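Local coordinates for protein hydrolase, haloacid dehalogenase-like family (Porphyromonas gingivalis, PDB 2I6X) that is a predicted hydrolase of the haloacid dehalogenase superfamily, whose particular substrate and reaction remain unassigned, at residues S58-E61 against F62-L66; V33-I36 against E37-L40; S129-T132 against L133-F137; L74-Q77 against Q78-A82; C192-N195 against G196-W199. One frame throughout, in Å; residues are numbered along the deposited sequence.

Interaction 1 (S58-E61 against F62-L66)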
loop_
_atom_site.group_PDB
_atom_site.type_symbol
_atom_site.label_atom_id
_atom_site.label_comp_id
_atom_site.label_asym_id
_atom_site.label_seq_id
_atom_site.Cartn_x
_atom_site.Cartn_y
_atom_site.Cartn_z
ATOM N N SER A 58 7.372 14.864 -6.715
ATOM C CA SER A 58 8.226 14.423 -5.623
ATOM C C SER A 58 7.646 14.906 -4.288
ATOM O O SER A 58 6.740 15.757 -4.251
ATOM C CB SER A 58 9.645 14.969 -5.811
ATOM O OG SER A 58 9.658 16.385 -5.709
ATOM N N GLU A 59 8.181 14.367 -3.196
ATOM C CA GLU A 59 7.780 14.771 -1.854
ATOM C C GLU A 59 7.937 16.293 -1.700
ATOM O O GLU A 59 6.991 16.990 -1.322
ATOM C CB GLU A 59 8.592 13.975 -0.835
ATOM C CG GLU A 59 8.202 14.172 0.604
ATOM C CD GLU A 59 8.677 15.506 1.144
ATOM O OE1 GLU A 59 9.828 15.895 0.826
ATOM O OE2 GLU A 59 7.898 16.165 1.870
ATOM N N GLU A 60 9.116 16.805 -2.050
ATOM C CA GLU A 60 9.415 18.246 -2.005
ATOM C C GLU A 60 8.428 19.081 -2.802
ATOM O O GLU A 60 7.983 20.138 -2.334
ATOM C CB GLU A 60 10.850 18.514 -2.496
ATOM C CG GLU A 60 11.170 19.976 -2.876
ATOM C CD GLU A 60 12.049 20.725 -1.868
ATOM O OE1 GLU A 60 12.691 21.715 -2.289
ATOM O OE2 GLU A 60 12.099 20.338 -0.675
ATOM N N GLU A 61 8.108 18.610 -4.007
ATOM C CA GLU A 61 7.168 19.290 -4.890
ATOM C C GLU A 61 5.731 19.325 -4.348
ATOM O O GLU A 61 5.069 20.364 -4.416
ATOM C CB GLU A 61 7.201 18.675 -6.294
ATOM C CG GLU A 61 8.460 18.999 -7.090
ATOM C CD GLU A 61 8.472 18.317 -8.446
ATOM O OE1 GLU A 61 8.155 17.105 -8.515
ATOM O OE2 GLU A 61 8.794 18.991 -9.450
ATOM N N PHE A 62 5.271 18.202 -3.795
ATOM C CA PHE A 62 3.935 18.091 -3.205
ATOM C C PHE A 62 3.750 19.017 -1.996
ATOM O O PHE A 62 2.695 19.641 -1.824
ATOM C CB PHE A 62 3.667 16.629 -2.829
ATOM C CG PHE A 62 2.585 16.434 -1.796
ATOM C CD1 PHE A 62 1.240 16.310 -2.182
ATOM C CD2 PHE A 62 2.920 16.315 -0.427
ATOM C CE1 PHE A 62 0.224 16.091 -1.221
ATOM C CE2 PHE A 62 1.916 16.106 0.564
ATOM C CZ PHE A 62 0.562 15.976 0.167
ATOM N N ARG A 63 4.781 19.116 -1.171
ATOM C CA ARG A 63 4.699 19.916 0.024
ATOM C C ARG A 63 4.735 21.410 -0.300
ATOM O O ARG A 63 4.011 22.205 0.307
ATOM C CB ARG A 63 5.822 19.516 0.979
ATOM C CG ARG A 63 5.675 20.065 2.374
ATOM C CD ARG A 63 6.597 19.356 3.351
ATOM N NE ARG A 63 7.769 18.757 2.711
ATOM C CZ ARG A 63 8.903 19.401 2.463
ATOM N NH1 ARG A 63 9.005 20.682 2.787
ATOM N NH2 ARG A 63 9.916 18.775 1.863
ATOM N N THR A 64 5.571 21.775 -1.269
ATOM C CA THR A 64 5.622 23.124 -1.784
ATOM C C THR A 64 4.237 23.532 -2.285
ATOM O O THR A 64 3.725 24.598 -1.924
ATOM C CB THR A 64 6.666 23.254 -2.925
ATOM O OG1 THR A 64 7.965 22.923 -2.422
ATOM C CG2 THR A 64 6.707 24.693 -3.489
ATOM N N GLU A 65 3.625 22.686 -3.114
ATOM C CA GLU A 65 2.297 22.997 -3.634
ATOM C C GLU A 65 1.218 23.007 -2.553
ATOM O O GLU A 65 0.306 23.828 -2.610
ATOM C CB GLU A 65 1.908 22.069 -4.795
ATOM C CG GLU A 65 2.795 22.198 -6.005
ATOM C CD GLU A 65 2.935 23.634 -6.439
ATOM O OE1 GLU A 65 3.978 24.260 -6.119
ATOM O OE2 GLU A 65 1.988 24.147 -7.074
ATOM N N LEU A 66 1.332 22.109 -1.581
ATOM C CA LEU A 66 0.358 22.014 -0.488
ATOM C C LEU A 66 0.430 23.257 0.397
ATOM O O LEU A 66 -0.599 23.770 0.836
ATOM C CB LEU A 66 0.603 20.766 0.378
ATOM C CG LEU A 66 -0.559 19.908 0.917
ATOM C CD1 LEU A 66 -0.147 19.171 2.194
ATOM C CD2 LEU A 66 -1.878 20.634 1.149
#
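With CG swung away from the backbone N in both E59 (chi1 -174°) and R63 (chi1 -168°), the two side chains run out on the same flank of the helix, and bends at chi2 of E59 and chi3 of R63 turn their flat ends to meet. The guanidinium docks side-on: NE of R63 gives a nearly straight bond to E59 OE2 at 2.7 Å, while R63 NH2 reaches E59 OE1 at 3.1 Å. Both carboxylate oxygens use their syn lone pairs, and the two planes are only 12° apart, so this bidentate salt bridge fixes the rotation of each group; OE2 also shares a weak hydrogen bond with Y116 OH. E60 adds a second, long ion pair from its OE2 to R63 NH2 at 3.7 Å, with its carboxylate steeply turned. All this lies on helix 59-70 of the helical cap, and the helix opens with a capping box. S58, the N-cap, accepts from E61 N through OG at 3.2 Å, and E61 OE1 in turn accepts from S58 N at 3.0 Å; a short hydroxyl and a glutamate three residues on suit these places. One turn later T64 OG1 donates to E60 O at 2.8 Å, arriving from the opposite face of that carbonyl to T64 N. The buried F62 packs against helix 48-54, its ring meeting that of F49 edge-to-face, and E65 turns its carboxylate to R68.

Interaction 2 (V33-I36 against E37-L40)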
loop_
_atom_site.group_PDB
_atom_site.type_symbol
_atom_site.label_atom_id
_atom_site.label_comp_id
_atom_site.label_asym_id
_atom_site.label_seq_id
_atom_site.Cartn_x
_atom_site.Cartn_y
_atom_site.Cartn_z
ATOM N N VAL A 33 -4.467 22.253 6.874
ATOM C CA VAL A 33 -5.041 21.667 5.653
ATOM C C VAL A 33 -6.539 21.402 5.889
ATOM O O VAL A 33 -6.953 20.284 6.220
ATOM C CB VAL A 33 -4.290 20.405 5.184
ATOM C CG1 VAL A 33 -4.724 20.038 3.773
ATOM C CG2 VAL A 33 -2.797 20.611 5.217
ATOM N N ALA A 34 -7.330 22.458 5.731
ATOM C CA ALA A 34 -8.726 22.485 6.156
ATOM C C ALA A 34 -9.690 21.716 5.234
ATOM O O ALA A 34 -10.676 21.124 5.697
ATOM C CB ALA A 34 -9.187 23.946 6.331
ATOM N N ASP A 35 -9.404 21.748 3.935
ATOM C CA ASP A 35 -10.221 21.061 2.947
ATOM C C ASP A 35 -9.672 19.642 2.717
ATOM O O ASP A 35 -9.868 19.054 1.655
ATOM C CB ASP A 35 -10.257 21.861 1.641
ATOM C CG ASP A 35 -11.190 23.047 1.713
ATOM O OD1 ASP A 35 -12.426 22.855 1.819
ATOM O OD2 ASP A 35 -10.691 24.194 1.645
ATOM N N ILE A 36 -8.988 19.106 3.728
ATOM C CA ILE A 36 -8.328 17.799 3.620
ATOM C C ILE A 36 -9.257 16.641 3.258
ATOM O O ILE A 36 -8.883 15.767 2.477
ATOM C CB ILE A 36 -7.487 17.415 4.889
ATOM C CG1 ILE A 36 -6.758 16.081 4.662
ATOM C CG2 ILE A 36 -8.334 17.400 6.172
ATOM C CD1 ILE A 36 -5.629 16.158 3.614
ATOM N N GLU A 37 -10.449 16.636 3.844
ATOM C CA GLU A 37 -11.369 15.525 3.697
ATOM C C GLU A 37 -11.766 15.350 2.227
ATOM O O GLU A 37 -11.814 14.231 1.712
ATOM C CB GLU A 37 -12.580 15.745 4.596
ATOM C CG GLU A 37 -13.576 14.606 4.620
ATOM C CD GLU A 37 -14.286 14.488 5.958
ATOM O OE1 GLU A 37 -15.378 13.867 5.985
ATOM O OE2 GLU A 37 -13.753 15.013 6.974
ATOM N N GLU A 38 -12.004 16.460 1.543
ATOM C CA GLU A 38 -12.292 16.381 0.123
ATOM C C GLU A 38 -11.032 16.118 -0.721
ATOM O O GLU A 38 -11.117 15.477 -1.772
ATOM C CB GLU A 38 -13.119 17.590 -0.367
ATOM C CG GLU A 38 -12.398 18.590 -1.272
ATOM C CD GLU A 38 -12.962 19.987 -1.137
ATOM O OE1 GLU A 38 -13.679 20.449 -2.058
ATOM O OE2 GLU A 38 -12.694 20.615 -0.091
HETATM N N MSE A 39 -9.883 16.615 -0.258
HETATM C CA MSE A 39 -8.599 16.376 -0.931
HETATM C C MSE A 39 -8.246 14.889 -0.926
HETATM O O MSE A 39 -7.657 14.386 -1.883
HETATM C CB MSE A 39 -7.459 17.199 -0.306
HETATM C CG MSE A 39 -7.407 18.680 -0.739
HETATM SE SE MSE A 39 -5.596 19.494 -0.744
HETATM C CE MSE A 39 -5.071 19.073 1.067
ATOM N N LEU A 40 -8.629 14.203 0.153
ATOM C CA LEU A 40 -8.389 12.766 0.348
ATOM C C LEU A 40 -9.528 11.830 -0.117
ATOM O O LEU A 40 -9.451 10.624 0.115
ATOM C CB LEU A 40 -8.078 12.481 1.828
ATOM C CG LEU A 40 -6.635 12.202 2.270
ATOM C CD1 LEU A 40 -5.608 12.859 1.374
ATOM C CD2 LEU A 40 -6.361 12.563 3.734
#
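I36 and L40 run out together from neighbouring turns: CG1 and CD1 of I36 both meet L40 CD2, the former at 3.7 Å. In I36 the long branch leaves with CG1 trans to N (chi1 -176°), which sends it out along L40. The methyl end of M39, a selenomethionine, is directed to the same apolar patch, but its exact placement is doubtful. Branched apolar chains suit this place, because F49 of helix 48-54 and I25 of helix 21-30 pack on I36 and L40, while L66 of helix 59-70 touches V33. The stretch is a type I beta turn, V33 to I36, running straight into the short helix 36-39. D35 holds the N-cap position without making a side-chain capping bond. The first backbone bond of the helix runs from M39 N to D35 O at 3.1 Å, and I36 O takes L40 N at 2.8 Å. On the exposed side D35 and E38 lie alongside each other, D35 OD1 only 3.0 Å from E38 OE2, a proximity of like charges that may raise the proton affinity of one carboxylate.

Interaction 3 (S129-T132 against L133-F137)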
loop_
_atom_site.group_PDB
_atom_site.type_symbol
_atom_site.label_atom_id
_atom_site.label_comp_id
_atom_site.label_asym_id
_atom_site.label_seq_id
_atom_site.Cartn_x
_atom_site.Cartn_y
_atom_site.Cartn_z
ATOM N N SER A 129 10.426 -6.321 15.212
ATOM C CA SER A 129 11.543 -7.173 14.868
ATOM C C SER A 129 12.705 -6.397 14.262
ATOM O O SER A 129 13.810 -6.913 14.199
ATOM C CB SER A 129 11.082 -8.283 13.921
ATOM O OG SER A 129 10.607 -7.757 12.689
ATOM N N GLY A 130 12.450 -5.163 13.821
ATOM C CA GLY A 130 13.442 -4.361 13.099
ATOM C C GLY A 130 13.589 -4.785 11.642
ATOM O O GLY A 130 14.576 -4.457 10.973
ATOM N N ARG A 131 12.611 -5.520 11.137
ATOM C CA ARG A 131 12.688 -5.991 9.773
ATOM C C ARG A 131 12.070 -4.985 8.826
ATOM O O ARG A 131 11.040 -4.374 9.138
ATOM C CB ARG A 131 12.084 -7.388 9.654
ATOM C CG ARG A 131 13.113 -8.448 10.060
ATOM C CD ARG A 131 12.736 -9.839 9.678
ATOM N NE ARG A 131 12.390 -9.955 8.264
ATOM C CZ ARG A 131 11.742 -10.993 7.754
ATOM N NH1 ARG A 131 11.441 -11.012 6.479
ATOM N NH2 ARG A 131 11.396 -12.025 8.527
ATOM N N THR A 132 12.728 -4.776 7.689
ATOM C CA THR A 132 12.256 -3.801 6.728
ATOM C C THR A 132 11.167 -4.452 5.902
ATOM O O THR A 132 11.102 -5.683 5.796
ATOM C CB THR A 132 13.380 -3.294 5.792
ATOM O OG1 THR A 132 14.026 -4.413 5.166
ATOM C CG2 THR A 132 14.416 -2.497 6.566
ATOM N N LEU A 133 10.308 -3.616 5.329
ATOM C CA LEU A 133 9.227 -4.061 4.489
ATOM C C LEU A 133 9.748 -4.874 3.308
ATOM O O LEU A 133 9.169 -5.914 2.948
ATOM C CB LEU A 133 8.455 -2.846 4.001
ATOM C CG LEU A 133 7.289 -3.107 3.057
ATOM C CD1 LEU A 133 6.121 -3.639 3.854
ATOM C CD2 LEU A 133 6.920 -1.859 2.282
ATOM N N ASP A 134 10.848 -4.408 2.725
ATOM C CA ASP A 134 11.425 -5.037 1.554
ATOM C C ASP A 134 11.858 -6.485 1.861
ATOM O O ASP A 134 11.837 -7.357 0.992
ATOM C CB ASP A 134 12.587 -4.180 1.040
ATOM C CG ASP A 134 12.633 -4.103 -0.466
ATOM O OD1 ASP A 134 12.359 -3.019 -1.040
ATOM O OD2 ASP A 134 12.945 -5.139 -1.086
ATOM N N SER A 135 12.221 -6.744 3.107
ATOM C CA SER A 135 12.685 -8.075 3.496
ATOM C C SER A 135 11.629 -9.208 3.512
ATOM O O SER A 135 11.986 -10.359 3.689
ATOM C CB SER A 135 13.386 -8.016 4.857
ATOM O OG SER A 135 12.436 -8.056 5.911
ATOM N N PHE A 136 10.343 -8.897 3.361
ATOM C CA PHE A 136 9.307 -9.955 3.346
ATOM C C PHE A 136 8.928 -10.370 1.924
ATOM O O PHE A 136 8.258 -11.381 1.729
ATOM C CB PHE A 136 8.046 -9.521 4.091
ATOM C CG PHE A 136 8.243 -9.333 5.568
ATOM C CD1 PHE A 136 8.043 -10.385 6.452
ATOM C CD2 PHE A 136 8.621 -8.094 6.078
ATOM C CE1 PHE A 136 8.238 -10.199 7.844
ATOM C CE2 PHE A 136 8.812 -7.906 7.440
ATOM C CZ PHE A 136 8.613 -8.954 8.331
ATOM N N PHE A 137 9.344 -9.600 0.930
ATOM C CA PHE A 137 8.878 -9.856 -0.424
ATOM C C PHE A 137 10.029 -10.134 -1.352
ATOM O O PHE A 137 11.168 -9.711 -1.100
ATOM C CB PHE A 137 8.022 -8.680 -0.905
ATOM C CG PHE A 137 6.929 -8.328 0.069
ATOM C CD1 PHE A 137 5.753 -9.070 0.112
ATOM C CD2 PHE A 137 7.102 -7.315 0.993
ATOM C CE1 PHE A 137 4.752 -8.783 1.027
ATOM C CE2 PHE A 137 6.091 -7.018 1.910
ATOM C CZ PHE A 137 4.925 -7.761 1.922
#
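The guanidinium of R131 lies flat on the F136 ring, forming a stacked cation-pi pair within a loop that tightens into a 3-10 turn, residues 134-136, ahead of strand 139-142 of the parallel sheet. Their planes differ by 13°, and R131 CZ stands 3.9 Å from the centroid of the F136 ring, over its face but somewhat off centre. While the flat side of the arginine is spent on the ring, one edge, NE and NH1, is turned to S135. NE of R131 donates to S135 OG at 3.0 Å, and R131 NH1 donates to the same oxygen at 3.2 Å, both nearly in the guanidinium plane; NH1 also makes a weak bond to S135 O, which accepts from R102 as well. Arginine suits this place because one planar group serves a ring and the hydroxyl and carbonyl of S135 at once. A bend at chi3 (52°) turns the head of R131 back over the turn. NH2 of R131 is engaged in a salt bridge with D99 of helix 92-101, the helix that also packs on F136 through F95 and I98. The small S135 holds the centre: with two arginine nitrogens donating to it, its hydroxyl gives its own proton to T132 O. S135 OG meets that oxygen in the carbonyl plane at 2.7 Å, whereas S135 N approaches T132 O from above the plane at 3.1 Å.

Interaction 4 (L74-Q77 against Q78-A82)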
loop_
_atom_site.group_PDB
_atom_site.type_symbol
_atom_site.label_atom_id
_atom_site.label_comp_id
_atom_site.label_asym_id
_atom_site.label_seq_id
_atom_site.Cartn_x
_atom_site.Cartn_y
_atom_site.Cartn_z
ATOM N N LEU A 74 4.532 24.202 5.349
ATOM C CA LEU A 74 4.584 22.910 6.015
ATOM C C LEU A 74 5.934 22.275 5.763
ATOM O O LEU A 74 6.469 22.329 4.657
ATOM C CB LEU A 74 3.470 21.976 5.512
ATOM C CG LEU A 74 2.068 22.601 5.545
ATOM C CD1 LEU A 74 1.090 21.805 4.722
ATOM C CD2 LEU A 74 1.562 22.787 6.985
ATOM N N THR A 75 6.454 21.658 6.807
ATOM C CA THR A 75 7.718 20.949 6.788
ATOM C C THR A 75 7.484 19.466 6.471
ATOM O O THR A 75 6.356 18.948 6.598
ATOM C CB THR A 75 8.393 21.052 8.189
ATOM O OG1 THR A 75 7.631 20.287 9.131
ATOM C CG2 THR A 75 8.423 22.466 8.655
ATOM N N TYR A 76 8.549 18.784 6.059
ATOM C CA TYR A 76 8.521 17.347 5.921
ATOM C C TYR A 76 7.871 16.682 7.152
ATOM O O TYR A 76 6.920 15.888 7.019
ATOM C CB TYR A 76 9.939 16.797 5.713
ATOM C CG TYR A 76 9.956 15.298 5.573
ATOM C CD1 TYR A 76 9.901 14.688 4.307
ATOM C CD2 TYR A 76 9.986 14.479 6.696
ATOM C CE1 TYR A 76 9.908 13.282 4.176
ATOM C CE2 TYR A 76 9.976 13.095 6.581
ATOM C CZ TYR A 76 9.937 12.511 5.326
ATOM O OH TYR A 76 9.936 11.149 5.243
ATOM N N GLN A 77 8.387 17.038 8.333
ATOM C CA GLN A 77 8.037 16.402 9.587
ATOM C C GLN A 77 6.551 16.552 9.881
ATOM O O GLN A 77 5.901 15.612 10.320
ATOM C CB GLN A 77 8.925 16.961 10.715
ATOM C CG GLN A 77 8.772 16.283 12.053
ATOM C CD GLN A 77 7.651 16.906 12.872
ATOM O OE1 GLN A 77 7.497 18.141 12.891
ATOM N NE2 GLN A 77 6.859 16.065 13.551
ATOM N N GLN A 78 6.007 17.728 9.607
ATOM C CA GLN A 78 4.574 17.995 9.808
ATOM C C GLN A 78 3.660 17.143 8.969
ATOM O O GLN A 78 2.626 16.696 9.451
ATOM C CB GLN A 78 4.255 19.460 9.535
ATOM C CG GLN A 78 4.656 20.390 10.652
ATOM C CD GLN A 78 4.437 21.853 10.265
ATOM O OE1 GLN A 78 4.838 22.297 9.183
ATOM N NE2 GLN A 78 3.798 22.602 11.149
ATOM N N VAL A 79 4.024 16.934 7.706
ATOM C CA VAL A 79 3.164 16.206 6.786
ATOM C C VAL A 79 3.330 14.737 7.047
ATOM O O VAL A 79 2.350 13.989 7.087
ATOM C CB VAL A 79 3.478 16.530 5.277
ATOM C CG1 VAL A 79 2.631 15.651 4.336
ATOM C CG2 VAL A 79 3.245 17.999 4.997
ATOM N N TYR A 80 4.583 14.327 7.185
ATOM C CA TYR A 80 4.924 12.970 7.593
ATOM C C TYR A 80 4.088 12.525 8.823
ATOM O O TYR A 80 3.436 11.485 8.803
ATOM C CB TYR A 80 6.415 12.907 7.942
ATOM C CG TYR A 80 6.824 11.580 8.496
ATOM C CD1 TYR A 80 7.327 10.591 7.661
ATOM C CD2 TYR A 80 6.702 11.298 9.869
ATOM C CE1 TYR A 80 7.713 9.348 8.164
ATOM C CE2 TYR A 80 7.065 10.055 10.380
ATOM C CZ TYR A 80 7.577 9.082 9.509
ATOM O OH TYR A 80 7.961 7.841 9.976
ATOM N N ASP A 81 4.127 13.340 9.877
ATOM C CA ASP A 81 3.356 13.108 11.091
ATOM C C ASP A 81 1.828 12.998 10.876
ATOM O O ASP A 81 1.166 12.161 11.500
ATOM C CB ASP A 81 3.663 14.216 12.093
ATOM C CG ASP A 81 2.825 14.117 13.338
ATOM O OD1 ASP A 81 3.155 13.309 14.219
ATOM O OD2 ASP A 81 1.833 14.871 13.437
ATOM N N ALA A 82 1.274 13.850 10.018
ATOM C CA ALA A 82 -0.149 13.775 9.680
ATOM C C ALA A 82 -0.497 12.545 8.840
ATOM O O ALA A 82 -1.504 11.876 9.100
ATOM C CB ALA A 82 -0.599 15.050 8.972
#
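From L74, whose backbone is extended, the chain turns at T75 into helix 76-83, where Y80 N to Y76 O, at 2.8 Å, and D81 N to Q77 O are regular i to i+4 bonds. The entry is a capping box. T75, the N-cap, has OG1 between its backbone N and carbonyl carbon (chi1 69°), a position from which the hydroxyl oxygen accepts from Q78 N at 3.1 Å. Q78 answers in return: its chain, extended beyond CG, crosses T75 at about a right angle and places OE1 2.9 Å from T75 N, with the donor in the amide's carbonyl plane on a lone pair. Threonine supplies the short acceptor and glutamine one long enough to turn back past the cap, so two amides at the helix start gain side-chain partners. Inward, L74 CB rests on V79 CG2 at 4.0 Å, and L66 and F62 of helix 59-70 extend this apolar contact. On another flank Y76 and Y80 stand one turn apart, their rings nearly parallel (23°) but displaced, with little overlap and centroids 5.7 Å apart. The phenol of Y76 is hydrogen-bonded to D119 of helix 115-121, and Y116 of that helix touches both tyrosines. Y76 OH comes 3.6 Å from Y80 CD1, and Y76 CE2 lies 3.8 Å from the same atom.

Interaction 5 (C192-N195 against G196-W199)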
loop_
_atom_site.group_PDB
_atom_site.type_symbol
_atom_site.label_atom_id
_atom_site.label_comp_id
_atom_site.label_asym_id
_atom_site.label_seq_id
_atom_site.Cartn_x
_atom_site.Cartn_y
_atom_site.Cartn_z
ATOM N N CYS A 192 -10.596 -10.065 -1.198
ATOM C CA CYS A 192 -10.837 -8.676 -0.782
ATOM C C CYS A 192 -11.155 -8.633 0.709
ATOM O O CYS A 192 -12.310 -8.755 1.112
ATOM C CB CYS A 192 -11.966 -8.015 -1.584
ATOM S SG CYS A 192 -12.023 -6.183 -1.420
ATOM N N PRO A 193 -10.116 -8.461 1.536
ATOM C CA PRO A 193 -10.356 -8.363 2.970
ATOM C C PRO A 193 -10.903 -6.984 3.311
ATOM O O PRO A 193 -10.775 -6.041 2.518
ATOM C CB PRO A 193 -8.955 -8.534 3.576
ATOM C CG PRO A 193 -8.009 -8.040 2.498
ATOM C CD PRO A 193 -8.690 -8.303 1.173
ATOM N N ASP A 194 -11.535 -6.876 4.464
ATOM C CA ASP A 194 -11.776 -5.573 5.073
ATOM C C ASP A 194 -10.503 -4.987 5.703
ATOM O O ASP A 194 -9.619 -5.713 6.174
ATOM C CB ASP A 194 -12.887 -5.651 6.146
ATOM C CG ASP A 194 -14.278 -5.828 5.537
ATOM O OD1 ASP A 194 -14.520 -5.344 4.392
ATOM O OD2 ASP A 194 -15.134 -6.448 6.213
ATOM N N ASN A 195 -10.431 -3.662 5.702
ATOM C CA ASN A 195 -9.505 -2.947 6.542
ATOM C C ASN A 195 -9.669 -3.437 8.006
ATOM O O ASN A 195 -10.725 -3.219 8.629
ATOM C CB ASN A 195 -9.755 -1.439 6.412
ATOM C CG ASN A 195 -8.847 -0.631 7.309
ATOM O OD1 ASN A 195 -7.652 -0.884 7.353
ATOM N ND2 ASN A 195 -9.415 0.317 8.064
ATOM N N GLY A 196 -8.638 -4.126 8.516
ATOM C CA GLY A 196 -8.619 -4.642 9.883
ATOM C C GLY A 196 -9.064 -6.092 10.091
ATOM O O GLY A 196 -9.063 -6.593 11.223
ATOM N N GLU A 197 -9.434 -6.784 9.015
ATOM C CA GLU A 197 -9.862 -8.183 9.123
ATOM C C GLU A 197 -8.663 -9.119 9.384
ATOM O O GLU A 197 -7.608 -8.939 8.770
ATOM C CB GLU A 197 -10.548 -8.581 7.820
ATOM C CG GLU A 197 -11.314 -9.910 7.855
ATOM C CD GLU A 197 -11.810 -10.302 6.457
ATOM O OE1 GLU A 197 -11.856 -11.523 6.142
ATOM O OE2 GLU A 197 -12.127 -9.384 5.660
ATOM N N ASN A 198 -8.817 -10.116 10.257
ATOM C CA ASN A 198 -7.820 -11.194 10.317
ATOM C C ASN A 198 -8.051 -12.225 9.242
ATOM O O ASN A 198 -8.862 -13.140 9.419
ATOM C CB ASN A 198 -7.731 -11.945 11.658
ATOM C CG ASN A 198 -6.597 -13.012 11.629
ATOM O OD1 ASN A 198 -5.662 -12.905 10.805
ATOM N ND2 ASN A 198 -6.678 -14.028 12.495
ATOM N N TRP A 199 -7.304 -12.106 8.157
ATOM C CA TRP A 199 -7.538 -12.948 6.991
ATOM C C TRP A 199 -6.647 -14.177 6.928
ATOM O O TRP A 199 -6.715 -14.916 5.957
ATOM C CB TRP A 199 -7.375 -12.144 5.703
ATOM C CG TRP A 199 -6.148 -11.249 5.653
ATOM C CD1 TRP A 199 -6.146 -9.883 5.691
ATOM C CD2 TRP A 199 -4.773 -11.651 5.542
ATOM N NE1 TRP A 199 -4.865 -9.405 5.618
ATOM C CE2 TRP A 199 -3.997 -10.464 5.508
ATOM C CE3 TRP A 199 -4.118 -12.888 5.478
ATOM C CZ2 TRP A 199 -2.577 -10.483 5.412
ATOM C CZ3 TRP A 199 -2.724 -12.914 5.385
ATOM C CH2 TRP A 199 -1.965 -11.714 5.366
#
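E197 reaches back over the chain and accepts the backbone N of D194 on its OE2, a nearly straight bond of 2.8 Å. The donor meets that oxygen on the anti side, 22° out of the carboxylate plane. In return E197 N donates to D194 O at 3.0 Å, coming from above the carbonyl plane, so one residue holds both polar backbone atoms of D194. The reach follows from an extended chain with CG and N on opposite sides of the first side-chain bond (chi1 -168°); a glutamate is long enough to reach back across the turn. That turn is a type II beta turn from D194 to E197, in the loop joining edge strand 189-191 of the Rossmann-like HAD core to helix 200-207. G196 sits at its third position with positive phi (95°), a conformation that suits glycine, which has no CB to crowd the carbonyl O of N195. The carboxylate of D194 is near by, its OD2 4.2 Å from E197 OE2, probably unfavourable if both are charged. Further out, E197 OE1 is bonded to Y191 OH, which would hold the carboxylate by its other oxygen. On the buried side P193 CB lies 3.8 Å from W199 CD1, the two side chains running alongside each other, and the indole NE1 is bonded to V15 O. N195 OD1 takes L19 N, tying the turn to strand 17-19.

In the fold
Interactions 1, 2 and 4 lie in the helical cap: R63 CD of interaction 1 lies against the T75 backbone of interaction 4, and V33 of interaction 2 touches L66 and L74. Interactions 3 and 5 belong instead to loops of the Rossmann-like HAD core, at the two edge strands of its parallel sheet (strand order 3-2-1-4-5), with centres about 21 Å apart. Interaction 1, a surface contact, relies on charge; interactions 2 to 5 are partly buried, each with a buried apolar side and a more exposed polar one, and interaction 2 is chiefly apolar. Interactions 1 and 4 each have a capping box, with glutamate and glutamine respectively; interactions 3 and 5 use long polar side chains to brace irregular backbone.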